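Local coordinates for protein epimerase (Methylomonas sp. DH-1, PDB 7CJ6) that catalyses the manganese-dependent epimerization of ketoses at C3, acting best on L-ribulose and also interconverting D-allulose and D-fructose, at residues 214-219 against 263-268; 184-189 against 210-215; 65-70 against 104-109. All coordinates share one frame; numbering follows the deposited sequence.

Interaction 1 (214-219 against 263-268). With PSJ (D-psicose), chain D.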
loop_
_atom_site.group_PDB
_atom_site.type_symbol
_atom_site.label_atom_id
_atom_site.label_comp_id
_atom_site.label_asym_id
_atom_site.label_seq_id
_atom_site.Cartn_x
_atom_site.Cartn_y
_atom_site.Cartn_z
ATOM N N GLU A 214 12.521 -0.125 -3.369
ATOM C CA GLU A 214 11.791 -0.164 -4.663
ATOM C C GLU A 214 10.283 -0.254 -4.373
ATOM O O GLU A 214 9.917 -0.606 -3.236
ATOM C CB GLU A 214 12.300 -1.331 -5.510
ATOM C CG GLU A 214 11.766 -1.320 -6.928
ATOM C CD GLU A 214 11.896 0.029 -7.606
ATOM O OE1 GLU A 214 12.914 0.255 -8.304
ATOM O OE2 GLU A 214 10.991 0.861 -7.425
ATOM N N SER A 215 9.443 0.051 -5.363
ATOM C CA SER A 215 7.963 0.123 -5.234
ATOM C C SER A 215 7.411 -1.201 -4.687
ATOM O O SER A 215 6.435 -1.166 -3.896
ATOM C CB SER A 215 7.334 0.482 -6.553
ATOM O OG SER A 215 7.878 -0.305 -7.604
ATOM N N HIS A 216 8.003 -2.331 -5.085
ATOM C CA HIS A 216 7.567 -3.691 -4.659
ATOM C C HIS A 216 8.514 -4.254 -3.592
ATOM O O HIS A 216 8.301 -5.420 -3.177
ATOM C CB HIS A 216 7.454 -4.623 -5.874
ATOM C CG HIS A 216 8.641 -4.587 -6.777
ATOM N ND1 HIS A 216 9.937 -4.590 -6.296
ATOM C CD2 HIS A 216 8.735 -4.587 -8.123
ATOM C CE1 HIS A 216 10.780 -4.565 -7.311
ATOM N NE2 HIS A 216 10.066 -4.572 -8.444
ATOM N N ARG A 217 9.510 -3.461 -3.180
ATOM C CA ARG A 217 10.498 -3.770 -2.105
ATOM C C ARG A 217 11.480 -4.847 -2.581
ATOM O O ARG A 217 12.168 -5.439 -1.725
ATOM C CB ARG A 217 9.785 -4.208 -0.821
ATOM C CG ARG A 217 8.564 -3.360 -0.481
ATOM C CD ARG A 217 8.196 -3.373 0.990
ATOM N NE ARG A 217 8.929 -2.361 1.738
ATOM C CZ ARG A 217 8.586 -1.909 2.935
ATOM N NH1 ARG A 217 7.515 -2.379 3.552
ATOM N NH2 ARG A 217 9.316 -0.982 3.519
ATOM N N GLY A 218 11.558 -5.077 -3.893
ATOM C CA GLY A 218 12.527 -6.007 -4.509
ATOM C C GLY A 218 13.814 -5.303 -4.919
ATOM O O GLY A 218 14.219 -4.361 -4.216
ATOM N N TYR A 219 14.452 -5.775 -5.997
ATOM C CA TYR A 219 15.711 -5.211 -6.556
ATOM C C TYR A 219 15.466 -3.742 -6.922
ATOM O O TYR A 219 14.449 -3.426 -7.597
ATOM C CB TYR A 219 16.203 -6.020 -7.764
ATOM C CG TYR A 219 17.048 -7.233 -7.447
ATOM C CD1 TYR A 219 16.471 -8.444 -7.097
ATOM C CD2 TYR A 219 18.432 -7.182 -7.522
ATOM C CE1 TYR A 219 17.243 -9.559 -6.811
ATOM C CE2 TYR A 219 19.219 -8.288 -7.242
ATOM C CZ TYR A 219 18.624 -9.485 -6.885
ATOM O OH TYR A 219 19.397 -10.581 -6.600
ATOM N N VAL A 263 4.356 -9.488 2.912
ATOM C CA VAL A 263 5.413 -9.919 1.949
ATOM C C VAL A 263 5.067 -11.326 1.453
ATOM O O VAL A 263 5.664 -12.299 1.948
ATOM C CB VAL A 263 6.816 -9.856 2.581
ATOM C CG1 VAL A 263 7.905 -10.162 1.561
ATOM C CG2 VAL A 263 7.061 -8.509 3.246
ATOM N N TRP A 264 4.127 -11.410 0.509
ATOM C CA TRP A 264 3.565 -12.675 -0.028
ATOM C C TRP A 264 4.484 -13.242 -1.118
ATOM O O TRP A 264 4.388 -14.441 -1.410
ATOM C CB TRP A 264 2.157 -12.446 -0.589
ATOM C CG TRP A 264 1.211 -11.687 0.292
ATOM C CD1 TRP A 264 0.333 -10.723 -0.112
ATOM C CD2 TRP A 264 1.000 -11.852 1.708
ATOM N NE1 TRP A 264 -0.401 -10.268 0.950
ATOM C CE2 TRP A 264 -0.013 -10.939 2.080
ATOM C CE3 TRP A 264 1.570 -12.662 2.697
ATOM C CZ2 TRP A 264 -0.467 -10.821 3.394
ATOM C CZ3 TRP A 264 1.122 -12.543 3.995
ATOM C CH2 TRP A 264 0.117 -11.634 4.336
ATOM N N ARG A 265 5.334 -12.402 -1.709
ATOM C CA ARG A 265 6.065 -12.742 -2.956
ATOM C C ARG A 265 7.559 -12.959 -2.693
ATOM O O ARG A 265 8.118 -12.330 -1.773
ATOM C CB ARG A 265 5.864 -11.642 -3.997
ATOM C CG ARG A 265 4.474 -11.634 -4.610
ATOM C CD ARG A 265 4.502 -10.988 -5.976
ATOM N NE ARG A 265 4.596 -9.539 -5.879
ATOM C CZ ARG A 265 5.223 -8.770 -6.755
ATOM N NH1 ARG A 265 5.836 -9.313 -7.794
ATOM N NH2 ARG A 265 5.238 -7.462 -6.585
ATOM N N ASN A 266 8.162 -13.830 -3.505
ATOM C CA ASN A 266 9.624 -14.085 -3.560
ATOM C C ASN A 266 10.229 -13.171 -4.626
ATOM O O ASN A 266 10.165 -13.527 -5.821
ATOM C CB ASN A 266 9.931 -15.552 -3.860
ATOM C CG ASN A 266 8.747 -16.276 -4.446
ATOM O OD1 ASN A 266 7.783 -15.647 -4.870
ATOM N ND2 ASN A 266 8.814 -17.596 -4.465
ATOM N N LEU A 267 10.779 -12.034 -4.202
ATOM C CA LEU A 267 11.302 -10.978 -5.106
ATOM C C LEU A 267 12.826 -11.096 -5.201
ATOM O O LEU A 267 13.443 -10.293 -5.935
ATOM C CB LEU A 267 10.862 -9.614 -4.566
ATOM C CG LEU A 267 9.534 -9.090 -5.119
ATOM C CD1 LEU A 267 8.568 -10.218 -5.419
ATOM C CD2 LEU A 267 8.895 -8.105 -4.160
ATOM N N TRP A 268 13.403 -12.068 -4.489
ATOM C CA TRP A 268 14.858 -12.369 -4.498
ATOM C C TRP A 268 15.151 -13.571 -3.593
ATOM O O TRP A 268 14.287 -13.917 -2.757
ATOM C CB TRP A 268 15.672 -11.136 -4.087
ATOM C CG TRP A 268 15.239 -10.478 -2.813
ATOM C CD1 TRP A 268 14.388 -9.418 -2.679
ATOM C CD2 TRP A 268 15.676 -10.809 -1.482
ATOM N NE1 TRP A 268 14.257 -9.074 -1.361
ATOM C CE2 TRP A 268 15.038 -9.907 -0.603
ATOM C CE3 TRP A 268 16.541 -11.774 -0.952
ATOM C CZ2 TRP A 268 15.229 -9.956 0.777
ATOM C CZ3 TRP A 268 16.732 -11.817 0.412
ATOM C CH2 TRP A 268 16.084 -10.920 1.262
HETATM C C1 PSJ D . 8.076 -0.809 7.323
HETATM O O1 PSJ D . 7.286 -0.803 6.130
HETATM C C2 PSJ D . 9.252 0.104 7.117
HETATM O O2 PSJ D . 9.362 0.651 6.056
HETATM C C3 PSJ D . 10.225 0.344 8.231
HETATM O O3 PSJ D . 11.572 0.296 7.766
HETATM C C4 PSJ D . 9.962 -0.721 9.277
HETATM O O4 PSJ D . 8.725 -0.373 9.889
HETATM C C5 PSJ D . 11.038 -0.839 10.348
HETATM O O5 PSJ D . 12.118 0.056 10.052
HETATM C C6 PSJ D . 11.546 -2.279 10.435
HETATM O O6 PSJ D . 12.401 -2.450 11.579
HETATM O O HOH W 1 13.090 -7.776 -7.259
#

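Interaction 2 (184-189 against 210-215). With MN (manganese (II) ion), chain C; PSJ (D-psicose), chain D.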
loop_
_atom_site.group_PDB
_atom_site.type_symbol
_atom_site.label_atom_id
_atom_site.label_comp_id
_atom_site.label_asym_id
_atom_site.label_seq_id
_atom_site.Cartn_x
_atom_site.Cartn_y
_atom_site.Cartn_z
ATOM N N LEU A 184 12.082 9.396 6.003
ATOM C CA LEU A 184 11.366 9.141 4.723
ATOM C C LEU A 184 11.829 7.806 4.138
ATOM O O LEU A 184 13.005 7.437 4.333
ATOM C CB LEU A 184 11.620 10.283 3.736
ATOM C CG LEU A 184 10.865 11.584 4.001
ATOM C CD1 LEU A 184 11.215 12.629 2.949
ATOM C CD2 LEU A 184 9.364 11.353 4.031
ATOM N N ASP A 185 10.929 7.143 3.413
ATOM C CA ASP A 185 11.138 5.806 2.810
ATOM C C ASP A 185 10.550 5.846 1.398
ATOM O O ASP A 185 9.353 6.164 1.259
ATOM C CB ASP A 185 10.503 4.735 3.704
ATOM C CG ASP A 185 10.665 3.324 3.177
ATOM O OD1 ASP A 185 10.784 3.185 1.954
ATOM O OD2 ASP A 185 10.639 2.373 4.002
ATOM N N THR A 186 11.366 5.591 0.377
ATOM C CA THR A 186 10.963 5.763 -1.044
ATOM C C THR A 186 9.795 4.825 -1.361
ATOM O O THR A 186 8.920 5.214 -2.152
ATOM C CB THR A 186 12.147 5.567 -1.996
ATOM O OG1 THR A 186 12.661 4.243 -1.837
ATOM C CG2 THR A 186 13.236 6.589 -1.754
ATOM N N TYR A 187 9.778 3.633 -0.772
ATOM C CA TYR A 187 8.667 2.663 -0.942
ATOM C C TYR A 187 7.347 3.341 -0.559
ATOM O O TYR A 187 6.400 3.323 -1.365
ATOM C CB TYR A 187 8.912 1.400 -0.117
ATOM C CG TYR A 187 7.694 0.528 0.029
ATOM C CD1 TYR A 187 7.205 -0.203 -1.041
ATOM C CD2 TYR A 187 7.016 0.444 1.232
ATOM C CE1 TYR A 187 6.079 -1.000 -0.916
ATOM C CE2 TYR A 187 5.896 -0.359 1.377
ATOM C CZ TYR A 187 5.424 -1.083 0.297
ATOM O OH TYR A 187 4.314 -1.873 0.428
ATOM N N HIS A 188 7.279 3.902 0.651
ATOM C CA HIS A 188 6.060 4.546 1.217
ATOM C C HIS A 188 5.757 5.840 0.458
ATOM O O HIS A 188 4.570 6.143 0.237
ATOM C CB HIS A 188 6.238 4.792 2.719
ATOM C CG HIS A 188 6.389 3.531 3.499
ATOM N ND1 HIS A 188 5.354 2.632 3.648
ATOM C CD2 HIS A 188 7.447 3.011 4.159
ATOM C CE1 HIS A 188 5.765 1.609 4.372
ATOM N NE2 HIS A 188 7.046 1.818 4.705
ATOM N N MET A 189 6.803 6.570 0.071
ATOM C CA MET A 189 6.677 7.852 -0.668
ATOM C C MET A 189 6.017 7.573 -2.021
ATOM O O MET A 189 5.162 8.375 -2.442
ATOM C CB MET A 189 8.048 8.495 -0.884
ATOM C CG MET A 189 8.679 9.020 0.393
ATOM S SD MET A 189 10.315 9.709 0.055
ATOM C CE MET A 189 9.869 11.280 -0.678
ATOM N N VAL A 210 16.799 8.102 6.100
ATOM C CA VAL A 210 16.233 7.709 4.780
ATOM C C VAL A 210 16.270 6.188 4.638
ATOM O O VAL A 210 17.301 5.562 4.985
ATOM C CB VAL A 210 16.978 8.364 3.606
ATOM C CG1 VAL A 210 16.569 7.718 2.288
ATOM C CG2 VAL A 210 16.748 9.864 3.570
ATOM N N HIS A 211 15.180 5.645 4.103
ATOM C CA HIS A 211 15.056 4.243 3.638
ATOM C C HIS A 211 14.932 4.259 2.118
ATOM O O HIS A 211 14.056 4.991 1.600
ATOM C CB HIS A 211 13.870 3.543 4.316
ATOM C CG HIS A 211 14.206 2.975 5.651
ATOM N ND1 HIS A 211 13.339 2.160 6.357
ATOM C CD2 HIS A 211 15.324 3.085 6.400
ATOM C CE1 HIS A 211 13.907 1.809 7.492
ATOM N NE2 HIS A 211 15.125 2.365 7.543
ATOM N N ILE A 212 15.807 3.504 1.451
ATOM C CA ILE A 212 15.736 3.225 -0.009
ATOM C C ILE A 212 15.059 1.868 -0.200
ATOM O O ILE A 212 15.674 0.843 0.166
ATOM C CB ILE A 212 17.140 3.255 -0.644
ATOM C CG1 ILE A 212 17.850 4.586 -0.377
ATOM C CG2 ILE A 212 17.061 2.927 -2.124
ATOM C CD1 ILE A 212 17.049 5.798 -0.772
ATOM N N GLY A 213 13.846 1.883 -0.754
ATOM C CA GLY A 213 13.098 0.676 -1.147
ATOM C C GLY A 213 12.417 0.869 -2.486
ATOM O O GLY A 213 11.794 1.928 -2.684
ATOM N N GLU A 214 12.521 -0.125 -3.369
ATOM C CA GLU A 214 11.791 -0.164 -4.663
ATOM C C GLU A 214 10.283 -0.254 -4.373
ATOM O O GLU A 214 9.917 -0.606 -3.236
ATOM C CB GLU A 214 12.300 -1.331 -5.510
ATOM C CG GLU A 214 11.766 -1.320 -6.928
ATOM C CD GLU A 214 11.896 0.029 -7.606
ATOM O OE1 GLU A 214 12.914 0.255 -8.304
ATOM O OE2 GLU A 214 10.991 0.861 -7.425
ATOM N N SER A 215 9.443 0.051 -5.363
ATOM C CA SER A 215 7.963 0.123 -5.234
ATOM C C SER A 215 7.411 -1.201 -4.687
ATOM O O SER A 215 6.435 -1.166 -3.896
ATOM C CB SER A 215 7.334 0.482 -6.553
ATOM O OG SER A 215 7.878 -0.305 -7.604
HETATM MN MN MN C . 11.297 1.688 5.846
HETATM C C1 PSJ D . 8.076 -0.809 7.323
HETATM O O1 PSJ D . 7.286 -0.803 6.130
HETATM C C2 PSJ D . 9.252 0.104 7.117
HETATM O O2 PSJ D . 9.362 0.651 6.056
HETATM C C3 PSJ D . 10.225 0.344 8.231
HETATM O O3 PSJ D . 11.572 0.296 7.766
HETATM C C4 PSJ D . 9.962 -0.721 9.277
HETATM O O4 PSJ D . 8.725 -0.373 9.889
HETATM C C5 PSJ D . 11.038 -0.839 10.348
HETATM O O5 PSJ D . 12.118 0.056 10.052
HETATM C C6 PSJ D . 11.546 -2.279 10.435
HETATM O O6 PSJ D . 12.401 -2.450 11.579
HETATM O O HOH W 2 5.459 1.584 -3.413
#

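Interaction 3 (65-70 against 104-109). With PSJ (D-psicose), chain D.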
loop_
_atom_site.group_PDB
_atom_site.type_symbol
_atom_site.label_atom_id
_atom_site.label_comp_id
_atom_site.label_asym_id
_atom_site.label_seq_id
_atom_site.Cartn_x
_atom_site.Cartn_y
_atom_site.Cartn_z
ATOM N N ARG A 65 29.061 -0.434 12.074
ATOM C CA ARG A 65 28.198 0.342 13.001
ATOM C C ARG A 65 26.783 -0.243 12.957
ATOM O O ARG A 65 26.505 -1.089 12.072
ATOM C CB ARG A 65 28.243 1.830 12.646
ATOM C CG ARG A 65 29.629 2.436 12.812
ATOM C CD ARG A 65 29.586 3.938 12.969
ATOM N NE ARG A 65 29.161 4.596 11.751
ATOM C CZ ARG A 65 29.955 4.772 10.708
ATOM N NH1 ARG A 65 31.196 4.329 10.765
ATOM N NH2 ARG A 65 29.523 5.378 9.617
ATOM N N ALA A 66 25.937 0.169 13.902
ATOM C CA ALA A 66 24.522 -0.239 13.984
ATOM C C ALA A 66 23.651 0.984 14.280
ATOM O O ALA A 66 24.059 1.851 15.095
ATOM C CB ALA A 66 24.347 -1.317 15.030
ATOM N N HIS A 67 22.505 1.059 13.604
ATOM C CA HIS A 67 21.317 1.811 14.071
ATOM C C HIS A 67 20.190 0.799 14.296
ATOM O O HIS A 67 20.409 -0.410 14.067
ATOM C CB HIS A 67 20.969 2.945 13.105
ATOM C CG HIS A 67 22.062 3.951 12.960
ATOM N ND1 HIS A 67 22.574 4.653 14.039
ATOM C CD2 HIS A 67 22.725 4.388 11.866
ATOM C CE1 HIS A 67 23.515 5.473 13.609
ATOM N NE2 HIS A 67 23.621 5.332 12.277
ATOM N N ALA A 68 19.035 1.267 14.753
ATOM C CA ALA A 68 17.899 0.391 15.108
ATOM C C ALA A 68 16.598 1.009 14.604
ATOM O O ALA A 68 16.413 2.226 14.784
ATOM C CB ALA A 68 17.868 0.175 16.599
ATOM N N SER A 69 15.728 0.186 14.013
ATOM C CA SER A 69 14.329 0.555 13.700
ATOM C C SER A 69 13.397 -0.404 14.440
ATOM O O SER A 69 13.839 -1.475 14.882
ATOM C CB SER A 69 14.053 0.567 12.224
ATOM O OG SER A 69 14.439 -0.653 11.611
ATOM N N LEU A 70 12.141 -0.017 14.570
ATOM C CA LEU A 70 11.105 -0.933 15.084
ATOM C C LEU A 70 9.744 -0.392 14.668
ATOM O O LEU A 70 9.666 0.753 14.200
ATOM C CB LEU A 70 11.249 -1.068 16.602
ATOM C CG LEU A 70 11.042 0.207 17.417
ATOM C CD1 LEU A 70 9.569 0.419 17.724
ATOM C CD2 LEU A 70 11.846 0.152 18.706
ATOM N N GLY A 104 26.436 1.346 20.675
ATOM C CA GLY A 104 27.112 2.573 20.206
ATOM C C GLY A 104 26.341 3.274 19.098
ATOM O O GLY A 104 26.931 4.132 18.418
ATOM N N GLY A 105 25.062 2.938 18.921
ATOM C CA GLY A 105 24.208 3.528 17.871
ATOM C C GLY A 105 23.713 4.904 18.273
ATOM O O GLY A 105 23.722 5.193 19.482
ATOM N N SER A 106 23.289 5.721 17.301
ATOM C CA SER A 106 22.833 7.117 17.531
ATOM C C SER A 106 21.469 7.385 16.883
ATOM O O SER A 106 20.950 8.500 17.078
ATOM C CB SER A 106 23.863 8.101 17.031
ATOM O OG SER A 106 24.200 7.827 15.681
ATOM N N GLU A 107 20.912 6.436 16.128
ATOM C CA GLU A 107 19.592 6.620 15.464
ATOM C C GLU A 107 18.619 5.500 15.858
ATOM O O GLU A 107 18.890 4.317 15.549
ATOM C CB GLU A 107 19.767 6.703 13.951
ATOM C CG GLU A 107 20.699 7.829 13.519
ATOM C CD GLU A 107 20.241 9.249 13.824
ATOM O OE1 GLU A 107 19.034 9.465 14.028
ATOM O OE2 GLU A 107 21.097 10.145 13.844
ATOM N N LEU A 108 17.516 5.881 16.506
ATOM C CA LEU A 108 16.323 5.020 16.720
ATOM C C LEU A 108 15.206 5.496 15.790
ATOM O O LEU A 108 14.659 6.581 16.037
ATOM C CB LEU A 108 15.876 5.111 18.177
ATOM C CG LEU A 108 14.669 4.235 18.508
ATOM C CD1 LEU A 108 14.944 2.794 18.125
ATOM C CD2 LEU A 108 14.291 4.344 19.973
ATOM N N CYS A 109 14.886 4.721 14.755
ATOM C CA CYS A 109 14.005 5.163 13.642
ATOM C C CYS A 109 12.899 4.135 13.376
ATOM O O CYS A 109 12.774 3.167 14.156
ATOM C CB CYS A 109 14.828 5.446 12.389
ATOM S SG CYS A 109 15.611 3.985 11.658
HETATM C C1 PSJ D . 8.076 -0.809 7.323
HETATM O O1 PSJ D . 7.286 -0.803 6.130
HETATM C C2 PSJ D . 9.252 0.104 7.117
HETATM O O2 PSJ D . 9.362 0.651 6.056
HETATM C C3 PSJ D . 10.225 0.344 8.231
HETATM O O3 PSJ D . 11.572 0.296 7.766
HETATM C C4 PSJ D . 9.962 -0.721 9.277
HETATM O O4 PSJ D . 8.725 -0.373 9.889
HETATM C C5 PSJ D . 11.038 -0.839 10.348
HETATM O O5 PSJ D . 12.118 0.056 10.052
HETATM C C6 PSJ D . 11.546 -2.279 10.435
HETATM O O6 PSJ D . 12.401 -2.450 11.579
#

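Interaction 1 (214-219 against 263-268)
His216 and Leu267 meet where two loops of the TIM barrel run side by side, one following strand 207-212, the other leading into helix 271-285. A type I turn from Glu214 to Arg217 presents His216, whose CB lies 4.1 Å from Leu267 CD2; its backbone O accepts from Arg156 of the second subunit. The imidazole, with CG between its backbone N and carbonyl carbon (chi1 48°), is folded back so that ND1 accepts Gly218 N in the ring plane at 2.9 Å. His216 CB also rests against Arg265 NH2, whose stronger partner is Glu192 of the second subunit. Next, the Arg217 side chain extends to the bound D-psicose. Its chain, bent at chi3 (86°), turns the guanidinium edge to the sugar: NH1 hydrogen-bonds O1 and NH2 hydrogen-bonds O2, each at 3.0 Å. Length and a fan of N-H groups suit arginine to this task. Gly218 passes close to the other loop, CA 4.0 Å from Leu267 CB; a side chain here would crowd Leu267 and collide with the His216 ring. Tyr219 closes the contact. A water accepts from Tyr219 N and donates to Leu267 O, the phenol hydrogen-bonds Asp273 on helix 271-285, and ring atom CE1 packs 3.5 Å from Trp268 CB.

Interaction 2 (184-189 against 210-215)
Leu184 and Asp185 pair in parallel register with Val210 and His211, His211 N donating to Leu184 O (2.8 Å, in the carbonyl plane) and Thr186 N to His211 O (3.0 Å). Beyond this pairing the first chain coils into helix 186-192 while the second runs on as a loop. Asp185 divides its carboxylate between two jobs: OD2 binds manganese at 2.1 Å, and OD1 accepts Tyr187 N at 2.9 Å, making Asp185 the N-cap of the helix. CG stands anti to the backbone N (chi1 -180°), on the same face of the sheet as the His211 side chain, whose ND1 binds the metal at 2.2 Å. Carboxylate and imidazole planes are 74° apart, and Glu41 holds the far nitrogen of that ring. These are adjacent strands of the TIM barrel, their C-terminal ends carrying the active site in the usual way; Glu152, Glu246 and two oxygens of D-psicose, O2 and O3, complete six manganese ligands. Within the first turn of the helix, His188 NE2 donates to sugar O2 (2.9 Å) and also to O1, its ring face covered by Tyr187 CD2. Thr186 ties the helix start to the loop: OG1 donates to Gly213 O at 2.6 Å, while CG2 packs on Ile212 CD1. A valine here would probably leave Gly213 O without this donor and the start of the helix less firmly tied to the loop. Gly213 itself passes so near Tyr187 CB that a side chain would be cramped. The Tyr187 ring turns its edge to Ser215 O, 3.0 Å from CE1, and its hydroxyl bonds Tyr157 of the second subunit; a water donates to both Tyr187 O and Ser215 O.

Interaction 3 (65-70 against 104-109)
Ala68 O accepts Cys109 N at 2.9 Å in its carbonyl plane, and Ala68 N donates almost straight to Glu107 O at 3.2 Å. With a longer bond of 3.3 Å from Leu70 N to Cys109 O, these join strands 65-72 and 107-112 as the parallel pair of a beta-alpha-beta unit in the TIM barrel, connected through helix 83-102. Side chains alternate between the barrel interior and the helix layer. On the inner face, next to Cys109, Ser69 OG accepts from O6 of the bound D-psicose at 2.7 Å and is also hydrogen-bonded to Glu41; a small hydroxyl fits where sugar and barrel wall come close. Further back, His67 and Glu107 lie side by side pointing the same way. Glu107 CG sits over the imidazole face, 3.8 Å from its centroid, a CH-pi contact, while the polar ends part: His67 NE2 bonds Glu8, and the Glu107 carboxylate forms a salt bridge with Lys5 and a hydrogen bond with Asn148. Ser106 OG approaches the edge of the ring near CE1. Gly105 lets the chain enter the strand closely, its CA 3.2 Å from Ala66 O, where a CB would clash with that oxygen. On the outer face Ala68 and Leu108 pack against helix 83-102, with Leu70 beside them. Leu108, CG anti to its own N (chi1 -179°), places CD1 4.2 Å from Ala68 CB and 4.1 Å from Leu70 CD2.

Overall arrangement
Interactions 2 and 3 are buried strand pairings of one closed sheet, lying on opposite sides of the chain's centre with centres about 18 Å apart; interaction 1 joins two partly buried loops further out, its centre some 17 Å from that of the chain. All three reach the same sugar, but with different chemistry: 65-70 offers a hydroxyl, 184-189 with 210-215 supplies metal ligands and a histidine donor, and 214-219 brings a guanidinium. Interactions 1 and 2 share Glu214 and Ser215 and touch directly, Arg217 forming a cation-pi contact with Tyr187. Both also meet the second subunit, whereas interaction 3 is enclosed within its own chain. Backbone bonds join the strands; interaction 1 relies on packing and a bridging water.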